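Local coordinates for GDSL-like Lipase (Parabacteroides distasonis, PDB 3P94), which probably hydrolyses ester bonds in lipids, perhaps lysophospholipids, as a serine hydrolase of the GDSL (SGNH) family with a flavodoxin-like fold, at residues N47-R52 / I194-I199; W37-T42 / E186-M191. All coordinates share one frame; numbering follows the deposited sequence.

Interaction 1 of 2, residues N47-R52 / I194-I199; sequences NNFVDR and IVLEAI
On the outermost strand, 49-53, of the parallel sheet in this flavodoxin-like fold, Phe49, its CG anti to the carbonyl carbon (chi1 -61°), carries its ring out toward helix 185-202 and meets Ile199, which points at the strand from its CB on, and the side-chain tip of Leu196. Leu196 CD2 comes in at the ring edge, near its plane, 3.7 Å from Phe49 CE2. Ile199 and Phe49 reach toward each other, CD1 ending 3.5 Å from Phe49 CZ, oblique to the ring. The same Leu196 methyl lies against the amide of Asn47, with CD2 3.4 Å from OD1, while Asn47 ND2 is held by the carbonyl of Phe43. Asn47 CB also packs on the aromatic ring, 3.3 Å above its plane, over the centre. This fold-back follows from Asn48, whose positive phi (60°) closes helix 43-47 in a Schellman motif and turns the chain into the strand. With an alanine in place of Phe49, Leu196 CD2 and Ile199 CD1 would probably lose their shared aromatic partner, opening a gap between strand and helix. The Phe49 ring also meets that of Phe27 on strand 23-29, and Ile199 touches Phe27 too, so helix 185-202 packs across both strands.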
ATOM      1  N   ASN A  47       4.670 -12.986 -11.553  1.00 21.20           N
ATOM      2  CA  ASN A  47       3.609 -13.483 -10.688  1.00 20.23           C
ATOM      3  C   ASN A  47       2.209 -13.147 -11.214  1.00 25.98           C
ATOM      4  O   ASN A  47       1.216 -13.521 -10.580  1.00 27.34           O
ATOM      5  CB  ASN A  47       3.794 -12.887  -9.313  1.00 16.74           C
ATOM      6  CG  ASN A  47       4.952 -13.454  -8.559  1.00 28.38           C
ATOM      7  OD1 ASN A  47       4.955 -14.627  -8.191  1.00 21.46           O
ATOM      8  ND2 ASN A  47       5.947 -12.622  -8.285  1.00 20.75           N
ATOM      9  N   ASN A  48       2.127 -12.449 -12.363  1.00 21.77           N
ATOM     10  CA  ASN A  48       0.888 -11.975 -12.977  1.00 21.81           C
ATOM     11  C   ASN A  48       0.167 -11.030 -11.997  1.00 24.80           C
ATOM     12  O   ASN A  48      -1.018 -11.181 -11.721  1.00 24.71           O
ATOM     13  CB  ASN A  48      -0.017 -13.138 -13.464  1.00 25.78           C
ATOM     14  CG  ASN A  48      -1.220 -12.709 -14.286  1.00 43.88           C
ATOM     15  OD1 ASN A  48      -1.219 -11.668 -14.963  1.00 31.42           O
ATOM     16  ND2 ASN A  48      -2.287 -13.503 -14.224  1.00 30.05           N
ATOM     17  N   PHE A  49       0.917 -10.071 -11.445  1.00 20.13           N
ATOM     18  CA  PHE A  49       0.389  -9.032 -10.561  1.00 18.55           C
ATOM     19  C   PHE A  49       0.304  -7.722 -11.337  1.00 21.80           C
ATOM     20  O   PHE A  49       1.118  -7.489 -12.236  1.00 22.27           O
ATOM     21  CB  PHE A  49       1.262  -8.852  -9.296  1.00 18.63           C
ATOM     22  CG  PHE A  49       1.414 -10.037  -8.364  1.00 19.47           C
ATOM     23  CD1 PHE A  49       0.446 -11.037  -8.312  1.00 21.69           C
ATOM     24  CD2 PHE A  49       2.495 -10.120  -7.492  1.00 20.55           C
ATOM     25  CE1 PHE A  49       0.576 -12.115  -7.430  1.00 22.53           C
ATOM     26  CE2 PHE A  49       2.618 -11.194  -6.601  1.00 23.37           C
ATOM     27  CZ  PHE A  49       1.662 -12.187  -6.582  1.00 20.90           C
ATOM     28  N   VAL A  50      -0.670  -6.876 -10.991  1.00 16.53           N
ATOM     29  CA  VAL A  50      -0.854  -5.578 -11.636  1.00 15.69           C
ATOM     30  C   VAL A  50      -0.352  -4.515 -10.659  1.00 19.05           C
ATOM     31  O   VAL A  50      -0.875  -4.412  -9.554  1.00 20.07           O
ATOM     32  CB  VAL A  50      -2.323  -5.339 -12.083  1.00 19.17           C
ATOM     33  CG1 VAL A  50      -2.505  -3.942 -12.662  1.00 19.63           C
ATOM     34  CG2 VAL A  50      -2.768  -6.387 -13.090  1.00 19.90           C
ATOM     35  N   ASP A  51       0.666  -3.747 -11.060  1.00 13.95           N
ATOM     36  CA  ASP A  51       1.274  -2.709 -10.223  1.00 13.53           C
ATOM     37  C   ASP A  51       0.523  -1.388 -10.418  1.00 15.68           C
ATOM     38  O   ASP A  51       0.508  -0.832 -11.515  1.00 15.41           O
ATOM     39  CB  ASP A  51       2.778  -2.587 -10.576  1.00 15.38           C
ATOM     40  CG  ASP A  51       3.532  -1.386 -10.017  1.00 22.23           C
ATOM     41  OD1 ASP A  51       3.041  -0.770  -9.021  1.00 21.25           O
ATOM     42  OD2 ASP A  51       4.636  -1.085 -10.543  1.00 20.99           O
ATOM     43  N   ARG A  52      -0.113  -0.901  -9.353  1.00 13.36           N
ATOM     44  CA  ARG A  52      -0.861   0.351  -9.403  1.00 12.27           C
ATOM     45  C   ARG A  52      -0.421   1.307  -8.276  1.00 15.62           C
ATOM     46  O   ARG A  52      -1.218   2.105  -7.781  1.00 15.40           O
ATOM     47  CB  ARG A  52      -2.387   0.088  -9.393  1.00 13.42           C
ATOM     48  CG  ARG A  52      -2.939  -0.520 -10.708  1.00 16.87           C
ATOM     49  CD  ARG A  52      -2.780   0.451 -11.882  1.00 17.70           C
ATOM     50  NE  ARG A  52      -3.218  -0.075 -13.176  1.00 18.25           N
ATOM     51  CZ  ARG A  52      -2.415  -0.655 -14.062  1.00 24.91           C
ATOM     52  NH1 ARG A  52      -1.130  -0.830 -13.793  1.00 12.79           N
ATOM     53  NH2 ARG A  52      -2.894  -1.077 -15.221  1.00 15.66           N
ATOM     54  N   ILE A 194       7.030 -12.593   2.194  1.00 21.84           N
ATOM     55  CA  ILE A 194       5.859 -12.498   3.072  1.00 21.69           C
ATOM     56  C   ILE A 194       4.549 -12.332   2.265  1.00 24.16           C
ATOM     57  O   ILE A 194       3.571 -13.024   2.553  1.00 23.78           O
ATOM     58  CB  ILE A 194       6.052 -11.336   4.092  1.00 24.96           C
ATOM     59  CG1 ILE A 194       7.277 -11.604   4.998  1.00 26.01           C
ATOM     60  CG2 ILE A 194       4.780 -11.114   4.945  1.00 26.22           C
ATOM     61  CD1 ILE A 194       7.798 -10.396   5.683  1.00 31.21           C
ATOM     62  N   VAL A 195       4.528 -11.422   1.273  1.00 18.19           N
ATOM     63  CA  VAL A 195       3.311 -11.163   0.496  1.00 17.18           C
ATOM     64  C   VAL A 195       2.975 -12.350  -0.424  1.00 21.13           C
ATOM     65  O   VAL A 195       1.794 -12.632  -0.610  1.00 20.45           O
ATOM     66  CB  VAL A 195       3.353  -9.801  -0.259  1.00 20.02           C
ATOM     67  CG1 VAL A 195       4.231  -9.839  -1.520  1.00 20.15           C
ATOM     68  CG2 VAL A 195       1.951  -9.299  -0.577  1.00 19.44           C
ATOM     69  N   LEU A 196       3.989 -13.060  -0.968  1.00 18.52           N
ATOM     70  CA  LEU A 196       3.717 -14.216  -1.827  1.00 19.42           C
ATOM     71  C   LEU A 196       3.034 -15.331  -1.030  1.00 25.54           C
ATOM     72  O   LEU A 196       2.107 -15.951  -1.538  1.00 24.89           O
ATOM     73  CB  LEU A 196       4.982 -14.757  -2.504  1.00 19.75           C
ATOM     74  CG  LEU A 196       5.521 -13.964  -3.711  1.00 23.64           C
ATOM     75  CD1 LEU A 196       6.825 -14.553  -4.175  1.00 24.68           C
ATOM     76  CD2 LEU A 196       4.515 -13.918  -4.865  1.00 25.47           C
ATOM     77  N   GLU A 197       3.473 -15.552   0.219  1.00 23.55           N
ATOM     78  CA  GLU A 197       2.904 -16.565   1.120  1.00 25.08           C
ATOM     79  C   GLU A 197       1.451 -16.186   1.472  1.00 28.64           C
ATOM     80  O   GLU A 197       0.585 -17.052   1.458  1.00 28.93           O
ATOM     81  CB  GLU A 197       3.770 -16.684   2.385  1.00 27.07           C
ATOM     82  CG  GLU A 197       3.631 -17.999   3.132  1.00 41.46           C
ATOM     83  CD  GLU A 197       4.644 -18.223   4.242  1.00 68.41           C
ATOM     84  OE1 GLU A 197       5.784 -17.713   4.132  1.00 55.27           O
ATOM     85  OE2 GLU A 197       4.305 -18.941   5.211  1.00 66.54           O
ATOM     86  N   ALA A 198       1.189 -14.890   1.738  1.00 25.39           N
ATOM     87  CA  ALA A 198      -0.154 -14.388   2.049  1.00 24.62           C
ATOM     88  C   ALA A 198      -1.106 -14.521   0.846  1.00 28.27           C
ATOM     89  O   ALA A 198      -2.234 -14.969   1.022  1.00 27.23           O
ATOM     90  CB  ALA A 198      -0.080 -12.942   2.493  1.00 24.18           C
ATOM     91  N   ILE A 199      -0.642 -14.164  -0.371  1.00 24.65           N
ATOM     92  CA  ILE A 199      -1.445 -14.259  -1.600  1.00 24.50           C
ATOM     93  C   ILE A 199      -1.792 -15.725  -1.902  1.00 31.77           C
ATOM     94  O   ILE A 199      -2.954 -16.016  -2.193  1.00 31.67           O
ATOM     95  CB  ILE A 199      -0.738 -13.562  -2.805  1.00 26.75           C
ATOM     96  CG1 ILE A 199      -0.783 -12.022  -2.649  1.00 26.35           C
ATOM     97  CG2 ILE A 199      -1.334 -13.983  -4.163  1.00 27.07           C
ATOM     98  CD1 ILE A 199       0.293 -11.250  -3.447  1.00 29.04           C
TER

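Interaction 2 of 2, residues W37-T42 / E186-M191; sequences WPADST and EGYKIM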
ATOM      1  N   TRP A  37       8.992  -1.732  -8.910  1.00 14.19           N
ATOM      2  CA  TRP A  37       9.413  -2.048 -10.292  1.00 14.65           C
ATOM      3  C   TRP A  37      10.890  -1.613 -10.565  1.00 17.84           C
ATOM      4  O   TRP A  37      11.639  -2.472 -11.007  1.00 15.13           O
ATOM      5  CB  TRP A  37       8.461  -1.460 -11.347  1.00 13.03           C
ATOM      6  CG  TRP A  37       8.844  -1.827 -12.753  1.00 14.61           C
ATOM      7  CD1 TRP A  37       8.464  -2.938 -13.441  1.00 17.75           C
ATOM      8  CD2 TRP A  37       9.723  -1.094 -13.627  1.00 14.95           C
ATOM      9  NE1 TRP A  37       9.062  -2.957 -14.681  1.00 18.11           N
ATOM     10  CE2 TRP A  37       9.832  -1.833 -14.826  1.00 19.77           C
ATOM     11  CE3 TRP A  37      10.420   0.123 -13.516  1.00 16.20           C
ATOM     12  CZ2 TRP A  37      10.626  -1.404 -15.902  1.00 19.70           C
ATOM     13  CZ3 TRP A  37      11.184   0.557 -14.586  1.00 18.16           C
ATOM     14  CH2 TRP A  37      11.276  -0.195 -15.765  1.00 19.60           C
ATOM     15  N   PRO A  38      11.366  -0.371 -10.264  1.00 15.95           N
ATOM     16  CA  PRO A  38      12.784  -0.066 -10.521  1.00 17.58           C
ATOM     17  C   PRO A  38      13.757  -0.982  -9.758  1.00 22.47           C
ATOM     18  O   PRO A  38      14.828  -1.285 -10.273  1.00 20.86           O
ATOM     19  CB  PRO A  38      12.939   1.399 -10.096  1.00 19.33           C
ATOM     20  CG  PRO A  38      11.731   1.750  -9.354  1.00 22.72           C
ATOM     21  CD  PRO A  38      10.642   0.821  -9.755  1.00 18.16           C
ATOM     22  N   ALA A  39      13.366  -1.458  -8.554  1.00 19.51           N
ATOM     23  CA  ALA A  39      14.185  -2.350  -7.739  1.00 19.28           C
ATOM     24  C   ALA A  39      14.189  -3.795  -8.293  1.00 22.20           C
ATOM     25  O   ALA A  39      15.231  -4.453  -8.248  1.00 22.72           O
ATOM     26  CB  ALA A  39      13.678  -2.348  -6.299  1.00 19.64           C
ATOM     27  N   ASP A  40      13.030  -4.286  -8.782  1.00 16.61           N
ATOM     28  CA  ASP A  40      12.862  -5.657  -9.290  1.00 16.74           C
ATOM     29  C   ASP A  40      11.841  -5.620 -10.432  1.00 20.41           C
ATOM     30  O   ASP A  40      10.666  -5.901 -10.224  1.00 20.26           O
ATOM     31  CB  ASP A  40      12.402  -6.581  -8.134  1.00 18.23           C
ATOM     32  CG  ASP A  40      12.391  -8.079  -8.411  1.00 22.94           C
ATOM     33  OD1 ASP A  40      12.674  -8.471  -9.552  1.00 22.76           O
ATOM     34  OD2 ASP A  40      12.105  -8.858  -7.469  1.00 21.64           O
ATOM     35  N   SER A  41      12.312  -5.274 -11.638  1.00 17.11           N
ATOM     36  CA  SER A  41      11.507  -5.052 -12.849  1.00 17.40           C
ATOM     37  C   SER A  41      10.582  -6.211 -13.263  1.00 21.32           C
ATOM     38  O   SER A  41       9.592  -5.944 -13.938  1.00 20.74           O
ATOM     39  CB  SER A  41      12.395  -4.672 -14.027  1.00 20.65           C
ATOM     40  OG  SER A  41      13.238  -5.739 -14.423  1.00 30.97           O
ATOM     41  N   THR A  42      10.859  -7.464 -12.841  1.00 19.30           N
ATOM     42  CA  THR A  42      10.002  -8.585 -13.237  1.00 19.05           C
ATOM     43  C   THR A  42       9.111  -9.127 -12.088  1.00 22.68           C
ATOM     44  O   THR A  42       8.385 -10.088 -12.334  1.00 22.84           O
ATOM     45  CB  THR A  42      10.821  -9.729 -13.852  1.00 24.41           C
ATOM     46  OG1 THR A  42      11.678 -10.299 -12.862  1.00 28.35           O
ATOM     47  CG2 THR A  42      11.611  -9.301 -15.082  1.00 26.16           C
ATOM     48  N   GLU A 186      16.991  -5.245  -0.820  1.00 22.53           N
ATOM     49  CA  GLU A 186      17.040  -6.147   0.335  1.00 23.00           C
ATOM     50  C   GLU A 186      15.702  -6.130   1.087  1.00 24.26           C
ATOM     51  O   GLU A 186      15.202  -7.189   1.471  1.00 23.99           O
ATOM     52  CB  GLU A 186      18.192  -5.765   1.281  1.00 25.57           C
ATOM     53  CG  GLU A 186      18.543  -6.855   2.288  1.00 39.59           C
ATOM     54  CD  GLU A 186      19.754  -6.592   3.166  1.00 60.29           C
ATOM     55  OE1 GLU A 186      20.717  -5.954   2.683  1.00 65.08           O
ATOM     56  OE2 GLU A 186      19.752  -7.051   4.331  1.00 53.20           O
ATOM     57  N   GLY A 187      15.131  -4.939   1.255  1.00 17.41           N
ATOM     58  CA  GLY A 187      13.849  -4.774   1.919  1.00 15.71           C
ATOM     59  C   GLY A 187      12.732  -5.349   1.086  1.00 17.60           C
ATOM     60  O   GLY A 187      11.884  -6.063   1.614  1.00 18.71           O
ATOM     61  N   TYR A 188      12.754  -5.093  -0.242  1.00 14.48           N
ATOM     62  CA  TYR A 188      11.727  -5.617  -1.155  1.00 13.44           C
ATOM     63  C   TYR A 188      11.722  -7.141  -1.198  1.00 17.67           C
ATOM     64  O   TYR A 188      10.657  -7.726  -1.374  1.00 17.38           O
ATOM     65  CB  TYR A 188      11.895  -5.054  -2.573  1.00 14.20           C
ATOM     66  CG  TYR A 188      11.321  -3.663  -2.730  1.00 15.08           C
ATOM     67  CD1 TYR A 188       9.971  -3.412  -2.489  1.00 15.67           C
ATOM     68  CD2 TYR A 188      12.131  -2.590  -3.083  1.00 16.48           C
ATOM     69  CE1 TYR A 188       9.438  -2.132  -2.620  1.00 12.84           C
ATOM     70  CE2 TYR A 188      11.609  -1.304  -3.225  1.00 17.35           C
ATOM     71  CZ  TYR A 188      10.260  -1.082  -2.994  1.00 21.27           C
ATOM     72  OH  TYR A 188       9.750   0.186  -3.127  1.00 20.45           O
ATOM     73  N   LYS A 189      12.897  -7.781  -1.033  1.00 15.04           N
ATOM     74  CA  LYS A 189      13.004  -9.241  -1.037  1.00 15.78           C
ATOM     75  C   LYS A 189      12.367  -9.835   0.230  1.00 19.90           C
ATOM     76  O   LYS A 189      11.724 -10.889   0.142  1.00 20.47           O
ATOM     77  CB  LYS A 189      14.466  -9.692  -1.223  1.00 19.01           C
ATOM     78  CG  LYS A 189      14.987  -9.489  -2.662  1.00 26.20           C
ATOM     79  CD  LYS A 189      14.438 -10.547  -3.639  1.00 36.30           C
ATOM     80  CE  LYS A 189      14.424 -10.100  -5.078  1.00 43.82           C
ATOM     81  NZ  LYS A 189      13.741 -11.102  -5.938  1.00 47.42           N
ATOM     82  N   ILE A 190      12.484  -9.138   1.390  1.00 16.71           N
ATOM     83  CA  ILE A 190      11.810  -9.563   2.637  1.00 16.49           C
ATOM     84  C   ILE A 190      10.295  -9.492   2.392  1.00 18.00           C
ATOM     85  O   ILE A 190       9.563 -10.443   2.664  1.00 17.76           O
ATOM     86  CB  ILE A 190      12.241  -8.698   3.874  1.00 20.20           C
ATOM     87  CG1 ILE A 190      13.687  -9.021   4.305  1.00 22.29           C
ATOM     88  CG2 ILE A 190      11.253  -8.858   5.068  1.00 19.13           C
ATOM     89  CD1 ILE A 190      14.291  -8.050   5.260  1.00 32.07           C
HETATM   90  N   MSE A 191       9.846  -8.366   1.842  1.00 12.88           N
HETATM   91  CA  MSE A 191       8.440  -8.123   1.531  1.00 10.50           C
HETATM   92  C   MSE A 191       7.877  -9.144   0.546  1.00 18.65           C
HETATM   93  O   MSE A 191       6.782  -9.666   0.780  1.00 19.43           O
HETATM   94  CB  MSE A 191       8.257  -6.711   0.977  1.00 10.75           C
HETATM   95  CG  MSE A 191       8.470  -5.628   2.024  1.00 13.79           C
HETATM   96 SE   MSE A 191       8.638  -3.908   1.164  0.75 16.26          SE
HETATM   97  CE  MSE A 191       6.860  -3.666   0.567  1.00 12.22           C
TER
HETATM   98  O   HOH W   1      14.214 -10.681  -8.513  1.00 31.59           O
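Lys189 and Asp40 form a salt bridge between helix 185-202 and the turn that follows helix 36-39, beside an apolar contact of Tyr188 with Ala39. From CB the lysine leaves the helix with CG anti to its own carbonyl carbon, then bends at chi2 (-76°), and this kink swings CD and the extended remainder toward Asp40. CE is the first atom to arrive, 3.6 Å from Asp40 OD2. At the tip NZ donates a hydrogen bond to that same oxygen over 3.2 Å, reaching it from above the carboxylate plane, 41° out of it. NZ also donates to a water, 2.7 Å away, which in turn gives a weak bond to Asp40 OD1. The ammonium thus grips the carboxylate directly through one oxygen and through water to the other. Each charge has a second mate: Glu192 OE1 for Lys189 NZ, and Arg46 NH2 for Asp40 OD2. The pairing with Lys189 and Arg46 is likely to favour an ionised Asp40, partly offset by the nearby Glu192.

One position earlier on the helix, Tyr188 sends its ring off at roughly a right angle to the lysine, and Ala39 CB meets it obliquely, 3.6 Å from CD2 and slightly farther from CE2. Beyond this touch the ring stacks on Trp36 and its OH hydrogen-bonds to the carbonyl of Ile32. Ile32 directly follows Ser31, the probable nucleophile, and Pro183, which Tyr188 touches, directly follows His182 of the probable Ser-His-Asp triad. Such an arrangement fits the SGNH hydrolase fold, in which the serine lies near the start of the domain and the Asp-x-x-His motif comes just before the C-terminal helix, bringing these two ends of the sequence together.

Interactions 1 and 2 use successive parts of one helix, 185-202, and their centres lie about 12 Å apart. Between them they pack the helix against consecutive pieces of the early chain: the end of helix 36-39 and the turn after it face 186-191, and the edge strand with the end of helix 43-47 faces 194-199. The two early segments also meet directly, Asp51 OD2 lying 3.9 Å from Trp37 CB. In character the contacts differ, since interaction 1 is van der Waals packing without a hydrogen bond across it and interaction 2 adds a charged network. Interaction 2 is linked to the active site through Tyr188, whose side chain lies near, without touching, the probable triad of Ser31, Asp179 and His182.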